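Long-range contacts in transcriptional regulator, TetR family (Agrobacterium tumefaciens, PDB 2G7S), which probably acts as a dimeric, DNA-binding transcriptional regulator whose C-terminal domain would sense a small ligand and alter DNA binding, as in other TetR-family proteins: residues T19-G24 with F103-L108; L55-V60 with E118-E123; Q62-A67 with V124-R129. All coordinates share one frame; numbering follows the deposited sequence. Where two conformers were deposited one is given.

Interaction 1 (T19-G24 with F103-L108)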
loop_
_atom_site.group_PDB
_atom_site.type_symbol
_atom_site.label_atom_id
_atom_site.label_comp_id
_atom_site.label_asym_id
_atom_site.label_seq_id
_atom_site.Cartn_x
_atom_site.Cartn_y
_atom_site.Cartn_z
ATOM N N THR A 19 -9.887 -3.450 -14.499
ATOM C CA THR A 19 -9.429 -2.083 -14.676
ATOM C C THR A 19 -10.018 -1.173 -13.606
ATOM O O THR A 19 -9.315 -0.343 -13.031
ATOM C CB THR A 19 -9.851 -1.626 -16.088
ATOM O OG1 THR A 19 -9.208 -2.491 -17.020
ATOM C CG2 THR A 19 -9.474 -0.195 -16.354
ATOM N N LEU A 20 -11.297 -1.375 -13.269
ATOM C CA LEU A 20 -11.924 -0.510 -12.254
ATOM C C LEU A 20 -11.306 -0.741 -10.863
ATOM O O LEU A 20 -11.125 0.196 -10.088
ATOM C CB LEU A 20 -13.477 -0.695 -12.175
ATOM C CG LEU A 20 -14.195 -0.420 -13.543
ATOM C CD1 LEU A 20 -15.667 -0.713 -13.343
ATOM C CD2 LEU A 20 -13.948 1.059 -13.945
ATOM N N ILE A 21 -11.049 -2.017 -10.517
ATOM C CA ILE A 21 -10.557 -2.311 -9.197
ATOM C C ILE A 21 -9.131 -1.735 -8.990
ATOM O O ILE A 21 -8.763 -1.352 -7.840
ATOM C CB ILE A 21 -10.654 -3.807 -8.906
ATOM C CG1 ILE A 21 -11.047 -4.118 -7.505
ATOM C CG2 ILE A 21 -9.568 -4.580 -9.587
ATOM C CD1 ILE A 21 -11.466 -5.579 -7.253
ATOM N N ILE A 22 -8.342 -1.661 -10.071
ATOM C CA ILE A 22 -7.017 -1.068 -9.953
ATOM C C ILE A 22 -7.054 0.428 -9.696
ATOM O O ILE A 22 -6.078 1.024 -9.171
ATOM C CB ILE A 22 -6.173 -1.509 -11.192
ATOM C CG1 ILE A 22 -5.878 -2.989 -11.096
ATOM C CG2 ILE A 22 -4.853 -0.730 -11.269
ATOM C CD1 ILE A 22 -5.396 -3.533 -12.453
ATOM N N ARG A 23 -8.167 1.075 -10.022
ATOM C CA ARG A 23 -8.282 2.489 -9.708
ATOM C C ARG A 23 -8.571 2.789 -8.253
ATOM O O ARG A 23 -8.142 3.807 -7.714
ATOM C CB ARG A 23 -9.346 3.164 -10.573
ATOM C CG ARG A 23 -8.913 3.302 -12.050
ATOM C CD ARG A 23 -10.101 3.314 -12.962
ATOM N NE ARG A 23 -11.251 4.115 -12.538
ATOM C CZ ARG A 23 -12.364 3.586 -12.026
ATOM N NH1 ARG A 23 -12.411 2.301 -11.803
ATOM N NH2 ARG A 23 -13.417 4.333 -11.728
ATOM N N GLY A 24 -9.388 1.947 -7.621
ATOM C CA GLY A 24 -9.886 2.303 -6.276
ATOM C C GLY A 24 -10.259 1.177 -5.360
ATOM O O GLY A 24 -10.869 1.504 -4.359
ATOM N N PHE A 103 -0.956 -0.612 -10.947
ATOM C CA PHE A 103 -0.928 -1.033 -9.541
ATOM C C PHE A 103 -1.284 -2.521 -9.538
ATOM O O PHE A 103 -2.120 -2.954 -10.358
ATOM C CB PHE A 103 -1.932 -0.238 -8.700
ATOM C CG PHE A 103 -1.463 0.063 -7.266
ATOM C CD1 PHE A 103 -0.942 1.285 -6.926
ATOM C CD2 PHE A 103 -1.597 -0.883 -6.278
ATOM C CE1 PHE A 103 -0.544 1.590 -5.638
ATOM C CE2 PHE A 103 -1.232 -0.581 -4.973
ATOM C CZ PHE A 103 -0.685 0.620 -4.661
ATOM N N CYS A 104 -0.718 -3.274 -8.622
ATOM C CA CYS A 104 -1.057 -4.684 -8.463
ATOM C C CYS A 104 -2.470 -4.794 -7.816
ATOM O O CYS A 104 -2.736 -4.183 -6.785
ATOM C CB CYS A 104 0.010 -5.296 -7.567
ATOM S SG CYS A 104 -0.467 -7.008 -7.042
ATOM N N VAL A 105 -3.364 -5.575 -8.435
ATOM C CA VAL A 105 -4.704 -5.796 -7.888
ATOM C C VAL A 105 -4.626 -6.293 -6.466
ATOM O O VAL A 105 -5.428 -5.886 -5.611
ATOM C CB VAL A 105 -5.358 -6.917 -8.787
ATOM C CG1 VAL A 105 -6.628 -7.477 -8.117
ATOM C CG2 VAL A 105 -5.649 -6.414 -10.205
ATOM N N CYS A 106 -3.686 -7.227 -6.215
ATOM C CA CYS A 106 -3.662 -7.860 -4.887
ATOM C C CYS A 106 -3.052 -6.899 -3.867
ATOM O O CYS A 106 -3.509 -6.845 -2.722
ATOM C CB CYS A 106 -2.898 -9.155 -4.895
ATOM S SG CYS A 106 -3.871 -10.421 -5.783
ATOM N N ALA A 107 -2.030 -6.117 -4.252
ATOM C CA ALA A 107 -1.490 -5.183 -3.296
ATOM C C ALA A 107 -2.572 -4.153 -2.897
ATOM O O ALA A 107 -2.639 -3.692 -1.743
ATOM C CB ALA A 107 -0.233 -4.486 -3.896
ATOM N N LEU A 108 -3.367 -3.710 -3.879
ATOM C CA LEU A 108 -4.385 -2.725 -3.588
ATOM C C LEU A 108 -5.428 -3.340 -2.650
ATOM O O LEU A 108 -5.838 -2.733 -1.656
ATOM C CB LEU A 108 -5.017 -2.152 -4.931
ATOM C CG LEU A 108 -5.559 -0.675 -4.831
ATOM C CD1 LEU A 108 -5.844 -0.121 -6.221
ATOM C CD2 LEU A 108 -6.701 -0.411 -3.908
#
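I22 and V105 meet where the first helix of a TetR-type DNA-binding domain, 6-24, reaches the short helix 105-110 of the C-terminal domain, so the contact illustrates how the two domains of this fold are joined. The tight part centres on I22. Its CG1 lies beside the backbone N (chi1 -69°) and its chain is extended beyond, which carries CG1 to 3.5 Å from V105 CG2 and brings I22 CD1 against the same methyl, the two side chains crossing at about a right angle. The other branch, I22 CG2, rests 3.9 Å from F103 CB and 3.6 Å from F103 O, so the isoleucine packs against the residues leading into helix 105-110. The end of the F103 side chain leads away from 19-24, and the residue packs on R173 of helix 154-173.

A second close point lies near I22 and G24, where L108 points its CB toward 19-24 and sets its branches against backbone. Of these, L108 CD2 approaches G24 C at 4.2 Å, the looser touch.

The packing thins at I21, whose CG2 stays 4.4 Å from V105 CG2 and whose side chain turns also to V56 and F29. Beyond it, R23 and T19 start away from 103-108 and are partly exposed; R23 packs on V115 of the second subunit, while T19 OG1 is hydrogen-bonded to H101 NE2. This side of the helix looks to other partners, whereas the close apolar packing lies on the buried side with I22.

I22 O is hydrogen-bonded by R173 NH1. That same oxygen has L108 CD1 packed 3.2 Å away, with I21 O 3.6 Å from the same methyl.

Interaction 2 (L55-V60 with E118-E123)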
loop_
_atom_site.group_PDB
_atom_site.type_symbol
_atom_site.label_atom_id
_atom_site.label_comp_id
_atom_site.label_asym_id
_atom_site.label_seq_id
_atom_site.Cartn_x
_atom_site.Cartn_y
_atom_site.Cartn_z
ATOM N N LEU A 55 -17.420 -12.492 -8.363
ATOM C CA LEU A 55 -16.781 -11.835 -9.499
ATOM C C LEU A 55 -15.334 -11.465 -9.146
ATOM O O LEU A 55 -14.379 -11.718 -9.923
ATOM C CB LEU A 55 -17.621 -10.583 -9.789
ATOM C CG LEU A 55 -17.287 -9.878 -11.075
ATOM C CD1 LEU A 55 -18.523 -8.940 -11.482
ATOM C CD2 LEU A 55 -16.124 -9.078 -10.858
ATOM N N VAL A 56 -15.169 -10.878 -7.962
ATOM C CA VAL A 56 -13.799 -10.438 -7.599
ATOM C C VAL A 56 -12.885 -11.650 -7.278
ATOM O O VAL A 56 -11.683 -11.610 -7.645
ATOM C CB VAL A 56 -13.887 -9.426 -6.454
ATOM C CG1 VAL A 56 -12.464 -9.049 -5.967
ATOM C CG2 VAL A 56 -14.641 -8.171 -6.972
ATOM N N CYS A 57 -13.416 -12.724 -6.691
ATOM C CA CYS A 57 -12.535 -13.886 -6.542
ATOM C C CYS A 57 -12.088 -14.393 -7.890
ATOM O O CYS A 57 -10.917 -14.780 -8.031
ATOM C CB CYS A 57 -13.286 -15.017 -5.837
ATOM S SG CYS A 57 -13.459 -14.799 -4.059
ATOM N N LYS A 58 -13.003 -14.416 -8.872
ATOM C CA LYS A 58 -12.626 -14.892 -10.214
ATOM C C LYS A 58 -11.598 -13.971 -10.872
ATOM O O LYS A 58 -10.738 -14.429 -11.622
ATOM C CB LYS A 58 -13.874 -15.001 -11.085
ATOM C CG LYS A 58 -14.736 -16.155 -10.597
ATOM C CD LYS A 58 -14.163 -17.473 -11.080
ATOM C CE LYS A 58 -14.885 -18.654 -10.420
ATOM N NZ LYS A 58 -16.284 -18.340 -10.160
ATOM N N LEU A 59 -11.772 -12.671 -10.679
ATOM C CA LEU A 59 -10.835 -11.716 -11.238
ATOM C C LEU A 59 -9.475 -11.901 -10.601
ATOM O O LEU A 59 -8.453 -11.842 -11.328
ATOM C CB LEU A 59 -11.426 -10.322 -10.862
ATOM C CG LEU A 59 -10.885 -8.954 -11.043
ATOM C CD1 LEU A 59 -12.011 -7.944 -10.702
ATOM C CD2 LEU A 59 -9.586 -8.706 -10.366
ATOM N N VAL A 60 -9.430 -12.025 -9.257
ATOM C CA VAL A 60 -8.115 -12.137 -8.603
ATOM C C VAL A 60 -7.482 -13.475 -8.981
ATOM O O VAL A 60 -6.264 -13.516 -9.208
ATOM C CB VAL A 60 -8.250 -12.016 -7.104
ATOM C CG1 VAL A 60 -6.954 -12.305 -6.429
ATOM C CG2 VAL A 60 -8.790 -10.586 -6.735
ATOM N N GLU A 118 -14.391 -12.680 3.054
ATOM C CA GLU A 118 -13.342 -13.627 3.431
ATOM C C GLU A 118 -12.835 -14.406 2.206
ATOM O O GLU A 118 -11.628 -14.748 2.142
ATOM C CB GLU A 118 -13.845 -14.643 4.415
ATOM C CG GLU A 118 -14.257 -14.006 5.735
ATOM C CD GLU A 118 -14.799 -15.020 6.750
ATOM O OE1 GLU A 118 -15.143 -16.170 6.407
ATOM O OE2 GLU A 118 -14.947 -14.582 7.925
ATOM N N THR A 119 -13.726 -14.733 1.256
ATOM C CA THR A 119 -13.251 -15.519 0.106
ATOM C C THR A 119 -12.256 -14.722 -0.752
ATOM O O THR A 119 -11.266 -15.301 -1.294
ATOM C CB THR A 119 -14.392 -15.970 -0.781
ATOM O OG1 THR A 119 -15.177 -14.815 -1.091
ATOM C CG2 THR A 119 -15.294 -17.020 0.000
ATOM N N VAL A 120 -12.466 -13.409 -0.852
ATOM C CA VAL A 120 -11.512 -12.547 -1.564
ATOM C C VAL A 120 -10.203 -12.453 -0.809
ATOM O O VAL A 120 -9.119 -12.492 -1.436
ATOM C CB VAL A 120 -12.149 -11.141 -1.806
ATOM C CG1 VAL A 120 -11.126 -10.219 -2.511
ATOM C CG2 VAL A 120 -13.410 -11.307 -2.656
ATOM N N VAL A 121 -10.311 -12.325 0.514
ATOM C CA VAL A 121 -9.079 -12.243 1.331
ATOM C C VAL A 121 -8.188 -13.472 1.107
ATOM O O VAL A 121 -6.968 -13.363 1.016
ATOM C CB VAL A 121 -9.433 -12.083 2.821
ATOM C CG1 VAL A 121 -8.163 -12.128 3.724
ATOM C CG2 VAL A 121 -10.199 -10.769 2.995
ATOM N N LEU A 122 -8.820 -14.661 0.970
ATOM C CA LEU A 122 -8.025 -15.875 0.751
ATOM C C LEU A 122 -7.198 -15.711 -0.535
ATOM O O LEU A 122 -6.008 -16.098 -0.559
ATOM C CB LEU A 122 -8.956 -17.114 0.619
ATOM C CG LEU A 122 -9.667 -17.533 1.863
ATOM C CD1 LEU A 122 -10.640 -18.731 1.447
ATOM C CD2 LEU A 122 -8.669 -18.006 2.914
ATOM N N GLU A 123 -7.830 -15.227 -1.610
ATOM C CA GLU A 123 -7.114 -15.088 -2.881
ATOM C C GLU A 123 -5.978 -14.050 -2.787
ATOM O O GLU A 123 -4.852 -14.264 -3.300
ATOM C CB GLU A 123 -8.086 -14.660 -3.987
ATOM C CG GLU A 123 -9.074 -15.768 -4.412
ATOM C CD GLU A 123 -8.448 -16.846 -5.285
ATOM O OE1 GLU A 123 -7.404 -16.583 -5.900
ATOM O OE2 GLU A 123 -9.051 -17.950 -5.362
#
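E123 brings the one flat group among the touching side chains, yet it meets V60 and C57 with its aliphatic stem, not with a face or an edge of the carboxylate. E123 CB lies 3.6 Å from V60 CG1, the two side chains passing in opposite senses, and E123 CG approaches C57 O. A bend at chi2 (-76°) turns the carboxylate off the line of this stem.

One turn earlier, C57 takes over. Its SG sits 3.4 Å from T119 OG1 and 3.6 Å from V120 N, with V120 CG2 at 3.8 Å, so the sulfur wedges against both backbone and side chains of 118-123. Toward the interior, V56 CG1 touches V120 CG1 at 3.9 Å; V56 also packs on I21, while V60 continues to V105, C106 and L109 of helix 105-110. T119, by contrast, is exposed.

The short segments run almost parallel, at 6° with their axes 9.1 Å apart, and valines, a cysteine and the stem of E123 line the seam. Such near-parallel packing fits the all-helical TetR fold, in which helix 52-77 passes from the DNA-binding domain into the C-terminal domain and here lies along helix 118-144.

Interaction 3 (Q62-A67 with V124-R129)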
loop_
_atom_site.group_PDB
_atom_site.type_symbol
_atom_site.label_atom_id
_atom_site.label_comp_id
_atom_site.label_asym_id
_atom_site.label_seq_id
_atom_site.Cartn_x
_atom_site.Cartn_y
_atom_site.Cartn_z
ATOM N N GLN A 62 -7.681 -15.059 -11.768
ATOM C CA GLN A 62 -7.145 -14.917 -13.148
ATOM C C GLN A 62 -5.899 -14.009 -13.087
ATOM O O GLN A 62 -4.903 -14.234 -13.827
ATOM C CB GLN A 62 -8.210 -14.233 -14.011
ATOM C CG GLN A 62 -7.796 -13.927 -15.465
ATOM C CD GLN A 62 -8.968 -13.225 -16.136
ATOM O OE1 GLN A 62 -9.220 -12.017 -15.934
ATOM N NE2 GLN A 62 -9.738 -13.987 -16.874
ATOM N N TYR A 63 -5.956 -12.951 -12.273
ATOM C CA TYR A 63 -4.804 -12.011 -12.186
ATOM C C TYR A 63 -3.576 -12.807 -11.645
ATOM O O TYR A 63 -2.447 -12.632 -12.122
ATOM C CB TYR A 63 -5.154 -10.883 -11.174
ATOM C CG TYR A 63 -3.927 -10.105 -10.817
ATOM C CD1 TYR A 63 -3.466 -9.076 -11.677
ATOM C CD2 TYR A 63 -3.238 -10.356 -9.609
ATOM C CE1 TYR A 63 -2.328 -8.345 -11.338
ATOM C CE2 TYR A 63 -2.097 -9.562 -9.239
ATOM C CZ TYR A 63 -1.655 -8.597 -10.126
ATOM O OH TYR A 63 -0.510 -7.819 -9.865
ATOM N N ARG A 64 -3.783 -13.637 -10.633
ATOM C CA ARG A 64 -2.669 -14.382 -10.077
ATOM C C ARG A 64 -2.148 -15.345 -11.147
ATOM O O ARG A 64 -0.931 -15.417 -11.376
ATOM C CB ARG A 64 -3.087 -15.122 -8.847
ATOM C CG ARG A 64 -3.351 -14.159 -7.703
ATOM C CD ARG A 64 -3.897 -14.988 -6.529
ATOM N NE ARG A 64 -2.850 -15.899 -6.067
ATOM C CZ ARG A 64 -3.074 -17.046 -5.418
ATOM N NH1 ARG A 64 -4.321 -17.469 -5.115
ATOM N NH2 ARG A 64 -2.028 -17.806 -5.070
ATOM N N GLN A 65 -3.043 -16.049 -11.836
ATOM C CA GLN A 65 -2.596 -17.025 -12.881
ATOM C C GLN A 65 -1.676 -16.297 -13.862
ATOM O O GLN A 65 -0.533 -16.789 -14.169
ATOM C CB GLN A 65 -3.824 -17.662 -13.613
ATOM C CG GLN A 65 -4.569 -18.743 -12.873
ATOM C CD GLN A 65 -5.718 -19.306 -13.713
ATOM O OE1 GLN A 65 -6.510 -18.545 -14.323
ATOM N NE2 GLN A 65 -5.837 -20.629 -13.733
ATOM N N GLU A 66 -2.072 -15.101 -14.297
ATOM C CA GLU A 66 -1.284 -14.330 -15.226
ATOM C C GLU A 66 0.003 -13.869 -14.558
ATOM O O GLU A 66 1.064 -13.810 -15.212
ATOM C CB GLU A 66 -2.092 -13.123 -15.695
ATOM C CG GLU A 66 -3.236 -13.534 -16.609
ATOM C CD GLU A 66 -4.138 -12.314 -16.898
ATOM O OE1 GLU A 66 -3.726 -11.134 -16.720
ATOM O OE2 GLU A 66 -5.271 -12.547 -17.302
ATOM N N ALA A 67 -0.041 -13.533 -13.273
ATOM C CA ALA A 67 1.153 -12.959 -12.629
ATOM C C ALA A 67 2.167 -14.032 -12.500
ATOM O O ALA A 67 3.352 -13.796 -12.758
ATOM C CB ALA A 67 0.818 -12.371 -11.264
ATOM N N VAL A 124 -6.261 -12.970 -2.097
ATOM C CA VAL A 124 -5.231 -11.895 -1.963
ATOM C C VAL A 124 -4.043 -12.430 -1.166
ATOM O O VAL A 124 -2.865 -12.225 -1.548
ATOM C CB VAL A 124 -5.845 -10.664 -1.283
ATOM C CG1 VAL A 124 -4.774 -9.626 -0.957
ATOM C CG2 VAL A 124 -6.914 -10.068 -2.240
ATOM N N ARG A 125 -4.304 -13.090 -0.047
ATOM C CA ARG A 125 -3.183 -13.578 0.770
ATOM C C ARG A 125 -2.408 -14.617 0.012
ATOM O O ARG A 125 -1.172 -14.675 0.171
ATOM C CB ARG A 125 -3.700 -14.088 2.137
ATOM C CG ARG A 125 -4.157 -12.975 3.067
ATOM C CD ARG A 125 -4.698 -13.448 4.411
ATOM N NE ARG A 125 -4.757 -12.262 5.290
ATOM C CZ ARG A 125 -5.542 -12.096 6.366
ATOM N NH1 ARG A 125 -5.422 -11.022 7.099
ATOM N NH2 ARG A 125 -6.528 -12.980 6.614
ATOM N N ALA A 126 -3.061 -15.432 -0.812
ATOM C CA ALA A 126 -2.366 -16.458 -1.587
ATOM C C ALA A 126 -1.380 -15.813 -2.571
ATOM O O ALA A 126 -0.289 -16.385 -2.832
ATOM C CB ALA A 126 -3.371 -17.349 -2.308
ATOM N N HIS A 127 -1.750 -14.663 -3.144
ATOM C CA HIS A 127 -0.795 -14.000 -4.032
ATOM C C HIS A 127 0.452 -13.553 -3.224
ATOM O O HIS A 127 1.571 -13.689 -3.688
ATOM C CB HIS A 127 -1.429 -12.764 -4.606
ATOM C CG HIS A 127 -0.454 -11.915 -5.345
ATOM N ND1 HIS A 127 0.042 -12.254 -6.585
ATOM C CD2 HIS A 127 0.163 -10.752 -4.978
ATOM C CE1 HIS A 127 0.906 -11.325 -6.969
ATOM N NE2 HIS A 127 1.021 -10.410 -6.003
ATOM N N PHE A 128 0.246 -12.959 -2.045
ATOM C CA PHE A 128 1.418 -12.493 -1.274
ATOM C C PHE A 128 2.330 -13.679 -0.973
ATOM O O PHE A 128 3.577 -13.520 -1.029
ATOM C CB PHE A 128 0.987 -11.796 0.035
ATOM C CG PHE A 128 0.638 -10.353 -0.127
ATOM C CD1 PHE A 128 -0.438 -9.920 -0.946
ATOM C CD2 PHE A 128 1.407 -9.375 0.527
ATOM C CE1 PHE A 128 -0.716 -8.555 -1.066
ATOM C CE2 PHE A 128 1.084 -8.043 0.427
ATOM C CZ PHE A 128 0.057 -7.616 -0.398
ATOM N N ARG A 129 1.757 -14.766 -0.443
ATOM C CA ARG A 129 2.654 -15.872 -0.063
ATOM C C ARG A 129 3.342 -16.405 -1.291
ATOM O O ARG A 129 4.522 -16.777 -1.202
ATOM C CB ARG A 129 1.873 -17.008 0.637
ATOM C CG ARG A 129 1.287 -16.705 2.028
ATOM C CD ARG A 129 0.462 -17.955 2.577
ATOM N NE ARG A 129 0.069 -18.867 1.502
ATOM C CZ ARG A 129 -1.159 -19.058 0.993
ATOM N NH1 ARG A 129 -2.219 -18.409 1.460
ATOM N NH2 ARG A 129 -1.321 -19.895 -0.008
#
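R64 reaches over to A126 and H127 from helix 52-77, laying one face of its guanidinium against helix 118-144. H127 N and A126 C both lie 3.2 Å above that face, toward its rim, with A126 CB close by. R64 NE stands 3.4 Å from H127 N, but both are donors and no bond forms. The approach of A126 CB to the guanidinium is unusually short, and since R64 has two conformers this closeness is doubtful.

Alongside, the stem of R64 passes the H127 side chain in the opposite direction, with R64 CD 3.8 Å from H127 CB. The bend at chi3 (65°) helps fold the guanidinium onto the neighbouring backbone, its plane 81° from that of the imidazole. On the ring itself, Y63 CE2 sits over one face, 4.2 Å from H127 CE1, in an oblique pairing with planes at 54°, and A67 CB comes to the edge at 4.4 Å from H127 CE1.

Farther out, a long, weak ion pair links R64 NH1 to E123 OE1. C104 and C106 border H127, and V105 lies against Y63. From the far side of helix 118-144, R125 NH1 hydrogen-bonds R173 O of the second subunit. The near-parallel pair joins the long connecting helix 52-77 to helix 118-144 of the C-terminal domain, as in the all-helical TetR fold.

Overall arrangement
Interaction 1 is the most fully buried of the three, whereas interactions 2 and 3 are partly buried and are consecutive sections of one helix pair, 52-77 with 118-144. Their chemistry shifts along that seam: valines and a cysteine sulfur give way to an arginine and aromatic rings, with E123 and R64 bridging the sections by a long, weak ion pair. Interaction 1 instead joins the first helix to the short helix 105-110 by aliphatic packing, and this short helix touches both other contacts. Interactions 1 and 3 also reach the second subunit; interaction 2 does not. Interactions 1 and 2 tie the DNA-binding domain to the C-terminal domain, and interaction 3 continues the helix pair into the C-terminal region.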